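Local atomic coordinates of Sts-2 protein (Mus musculus, PDB entry 3D4I), a protein that acts as an acid-dependent phosphatase through its 2H-phosphatase (PGM-like) domain and interferes with CBL-mediated down-regulation of receptor-type tyrosine kinases, promoting surface accumulation of activated receptors such as T-cell receptors. Residues R42-L51 and P65-F73. Numbering follows the deposited sequence.
Sequences RPDLNFPRSL and PPLSSCGIF
Asn46 meets the N-terminus of helix 69-85 with two oxygens at once, its backbone O accepting from Ser69 N and its side-chain OD1 from Cys70 N, each at 2.8 Å. Both N-H groups belong to the first turn of a helix in the histidine phosphatase fold, whose own N-cap is Ser68, its OG accepting from Gly71 N at 2.9 Å. With CG anti to the backbone N (chi1 -157°), the Asn46 amide reaches past the CB of Ser68, and Cys70 N lies in the plane of its carbonyl. By contrast, Ser69 N approaches the backbone carbonyl from above its plane. ND2 and Ser68 OG are both hydrogen-bonded to Glu19, which ties the cap to the loop following strand 11-16. Replacing Asn46 by alanine takes away the amide, which would probably leave Cys70 N without this acceptor and Glu19 with one donor fewer.

The type I turn from Asp44 to Phe47 presents these groups, and an Asx turn at Asp44 braces it, OD1 accepting from Asn46 N through its anti lone pair. Beyond the cap, Pro48 crosses Pro66 at about a right angle, CG to CG at 4.0 Å, and CD2 of Leu51 packs on the same CG of Pro66 at 3.7 Å. Arg42 and Leu45 also pack on Leu77 and Ala81 of the second subunit. Arg42, bent at chi3 (77°), turns its guanidinium back onto its own loop, where Leu45 O is gripped by two donors, Arg42 NH2 at 2.7 Å and Ser69 OG at 2.8 Å.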
loop_
_atom_site.group_PDB
_atom_site.type_symbol
_atom_site.label_atom_id
_atom_site.label_comp_id
_atom_site.label_asym_id
_atom_site.label_seq_id
_atom_site.Cartn_x
_atom_site.Cartn_y
_atom_site.Cartn_z
ATOM N N ARG A 42 8.904 15.900 1.300
ATOM C CA ARG A 42 8.912 14.438 1.419
ATOM C C ARG A 42 10.305 13.913 1.157
ATOM O O ARG A 42 10.740 13.900 0.014
ATOM C CB ARG A 42 7.950 13.762 0.423
ATOM C CG ARG A 42 6.504 14.179 0.443
ATOM C CD ARG A 42 5.765 13.682 -0.846
ATOM N NE ARG A 42 5.438 12.250 -0.824
ATOM C CZ ARG A 42 5.019 11.547 -1.875
ATOM N NH1 ARG A 42 4.883 12.116 -3.067
ATOM N NH2 ARG A 42 4.749 10.270 -1.756
ATOM N N PRO A 43 11.020 13.482 2.204
ATOM C CA PRO A 43 12.322 12.879 1.970
ATOM C C PRO A 43 12.249 11.402 1.506
ATOM O O PRO A 43 13.279 10.838 1.154
ATOM C CB PRO A 43 13.004 12.971 3.346
ATOM C CG PRO A 43 11.877 13.012 4.318
ATOM C CD PRO A 43 10.684 13.579 3.638
ATOM N N ASP A 44 11.048 10.813 1.503
ATOM C CA ASP A 44 10.829 9.409 1.101
ATOM C C ASP A 44 9.384 9.370 0.624
ATOM O O ASP A 44 8.564 10.142 1.094
ATOM C CB ASP A 44 11.056 8.491 2.313
ATOM C CG ASP A 44 10.892 6.992 2.012
ATOM O OD1 ASP A 44 9.749 6.499 1.792
ATOM O OD2 ASP A 44 11.913 6.273 2.110
ATOM N N LEU A 45 9.068 8.500 -0.327
ATOM C CA LEU A 45 7.738 8.524 -0.905
ATOM C C LEU A 45 6.683 8.047 0.073
ATOM O O LEU A 45 5.496 8.251 -0.172
ATOM C CB LEU A 45 7.653 7.713 -2.206
ATOM C CG LEU A 45 8.636 8.096 -3.321
ATOM C CD1 LEU A 45 8.314 7.282 -4.545
ATOM C CD2 LEU A 45 8.508 9.599 -3.668
ATOM N N ASN A 46 7.090 7.437 1.182
ATOM C CA ASN A 46 6.084 6.994 2.164
ATOM C C ASN A 46 5.639 8.101 3.114
ATOM O O ASN A 46 4.710 7.889 3.893
ATOM C CB ASN A 46 6.575 5.774 2.947
ATOM C CG ASN A 46 5.443 4.944 3.543
ATOM O OD1 ASN A 46 4.395 4.773 2.939
ATOM N ND2 ASN A 46 5.682 4.392 4.740
ATOM N N PHE A 47 6.312 9.262 3.082
ATOM C CA PHE A 47 5.741 10.485 3.677
ATOM C C PHE A 47 4.614 10.937 2.777
ATOM O O PHE A 47 4.741 10.814 1.559
ATOM C CB PHE A 47 6.783 11.615 3.815
ATOM C CG PHE A 47 7.783 11.397 4.921
ATOM C CD1 PHE A 47 8.860 10.537 4.751
ATOM C CD2 PHE A 47 7.654 12.065 6.135
ATOM C CE1 PHE A 47 9.836 10.354 5.790
ATOM C CE2 PHE A 47 8.577 11.870 7.159
ATOM C CZ PHE A 47 9.681 11.038 6.985
ATOM N N PRO A 48 3.488 11.425 3.360
ATOM C CA PRO A 48 2.357 11.819 2.506
ATOM C C PRO A 48 2.646 13.072 1.668
ATOM O O PRO A 48 3.541 13.850 2.000
ATOM C CB PRO A 48 1.214 12.078 3.514
ATOM C CG PRO A 48 1.935 12.373 4.854
ATOM C CD PRO A 48 3.216 11.607 4.799
ATOM N N ARG A 49 1.876 13.258 0.604
ATOM C CA ARG A 49 2.049 14.386 -0.319
ATOM C C ARG A 49 1.983 15.720 0.398
ATOM O O ARG A 49 2.706 16.650 0.061
ATOM C CB ARG A 49 1.007 14.314 -1.458
ATOM C CG ARG A 49 1.586 13.976 -2.841
ATOM C CD ARG A 49 0.462 13.601 -3.825
ATOM N NE ARG A 49 0.622 14.160 -5.170
ATOM C CZ ARG A 49 -0.340 14.145 -6.100
ATOM N NH1 ARG A 49 -1.526 13.597 -5.829
ATOM N NH2 ARG A 49 -0.136 14.687 -7.304
ATOM N N SER A 50 1.128 15.806 1.413
ATOM C CA SER A 50 0.953 17.039 2.172
ATOM C C SER A 50 0.510 16.749 3.596
ATOM O O SER A 50 0.063 15.638 3.901
ATOM C CB SER A 50 -0.088 17.942 1.493
ATOM O OG SER A 50 -1.388 17.393 1.634
ATOM N N LEU A 51 0.673 17.749 4.454
ATOM C CA LEU A 51 0.075 17.778 5.782
ATOM C C LEU A 51 -1.082 18.788 5.811
ATOM O O LEU A 51 -1.018 19.825 5.117
ATOM C CB LEU A 51 1.108 18.151 6.845
ATOM C CG LEU A 51 2.360 17.283 6.979
ATOM C CD1 LEU A 51 3.292 17.830 8.069
ATOM C CD2 LEU A 51 1.972 15.839 7.264
ATOM N N PRO A 65 0.858 12.193 14.536
ATOM C CA PRO A 65 1.395 11.981 13.191
ATOM C C PRO A 65 0.349 11.510 12.162
ATOM O O PRO A 65 -0.643 10.862 12.540
ATOM C CB PRO A 65 2.493 10.943 13.420
ATOM C CG PRO A 65 1.963 10.132 14.605
ATOM C CD PRO A 65 1.296 11.150 15.488
ATOM N N PRO A 66 0.558 11.848 10.876
ATOM C CA PRO A 66 -0.341 11.425 9.822
ATOM C C PRO A 66 -0.121 9.985 9.393
ATOM O O PRO A 66 0.868 9.351 9.778
ATOM C CB PRO A 66 0.027 12.361 8.673
ATOM C CG PRO A 66 1.494 12.580 8.848
ATOM C CD PRO A 66 1.645 12.701 10.342
ATOM N N LEU A 67 -1.038 9.474 8.586
ATOM C CA LEU A 67 -0.830 8.192 7.947
ATOM C C LEU A 67 0.329 8.340 6.971
ATOM O O LEU A 67 0.486 9.380 6.361
ATOM C CB LEU A 67 -2.072 7.822 7.137
ATOM C CG LEU A 67 -3.314 7.442 7.938
ATOM C CD1 LEU A 67 -4.450 7.120 6.969
ATOM C CD2 LEU A 67 -3.000 6.288 8.822
ATOM N N SER A 68 1.120 7.299 6.818
ATOM C CA SER A 68 2.087 7.215 5.710
ATOM C C SER A 68 1.346 6.983 4.417
ATOM O O SER A 68 0.134 6.696 4.429
ATOM C CB SER A 68 3.035 6.051 5.955
ATOM O OG SER A 68 2.296 4.825 5.925
ATOM N N SER A 69 2.052 7.085 3.290
ATOM C CA SER A 69 1.463 6.719 1.996
ATOM C C SER A 69 0.915 5.279 2.009
ATOM O O SER A 69 -0.156 4.999 1.462
ATOM C CB SER A 69 2.525 6.862 0.903
ATOM O OG SER A 69 2.935 8.233 0.835
ATOM N N CYS A 70 1.645 4.378 2.654
ATOM C CA CYS A 70 1.206 2.977 2.763
ATOM C C CYS A 70 -0.058 2.867 3.653
ATOM O O CYS A 70 -0.973 2.117 3.328
ATOM C CB CYS A 70 2.334 2.122 3.331
ATOM S SG CYS A 70 1.961 0.355 3.382
ATOM N N GLY A 71 -0.121 3.634 4.743
ATOM C CA GLY A 71 -1.345 3.661 5.588
ATOM C C GLY A 71 -2.577 4.111 4.808
ATOM O O GLY A 71 -3.684 3.583 4.989
ATOM N N ILE A 72 -2.393 5.118 3.963
ATOM C CA ILE A 72 -3.474 5.596 3.081
ATOM C C ILE A 72 -3.915 4.492 2.137
ATOM O O ILE A 72 -5.115 4.297 1.946
ATOM C CB ILE A 72 -3.039 6.853 2.258
ATOM C CG1 ILE A 72 -2.788 8.048 3.198
ATOM C CG2 ILE A 72 -4.095 7.206 1.198
ATOM C CD1 ILE A 72 -1.945 9.213 2.540
ATOM N N PHE A 73 -2.950 3.808 1.508
ATOM C CA PHE A 73 -3.248 2.637 0.675
ATOM C C PHE A 73 -4.037 1.566 1.457
ATOM O O PHE A 73 -5.032 1.051 0.942
ATOM C CB PHE A 73 -1.958 2.063 0.034
ATOM C CG PHE A 73 -1.909 0.541 -0.018
ATOM C CD1 PHE A 73 -2.641 -0.170 -0.987
ATOM C CD2 PHE A 73 -1.127 -0.170 0.889
ATOM C CE1 PHE A 73 -2.590 -1.576 -1.031
ATOM C CE2 PHE A 73 -1.063 -1.599 0.847
ATOM C CZ PHE A 73 -1.813 -2.282 -0.115
#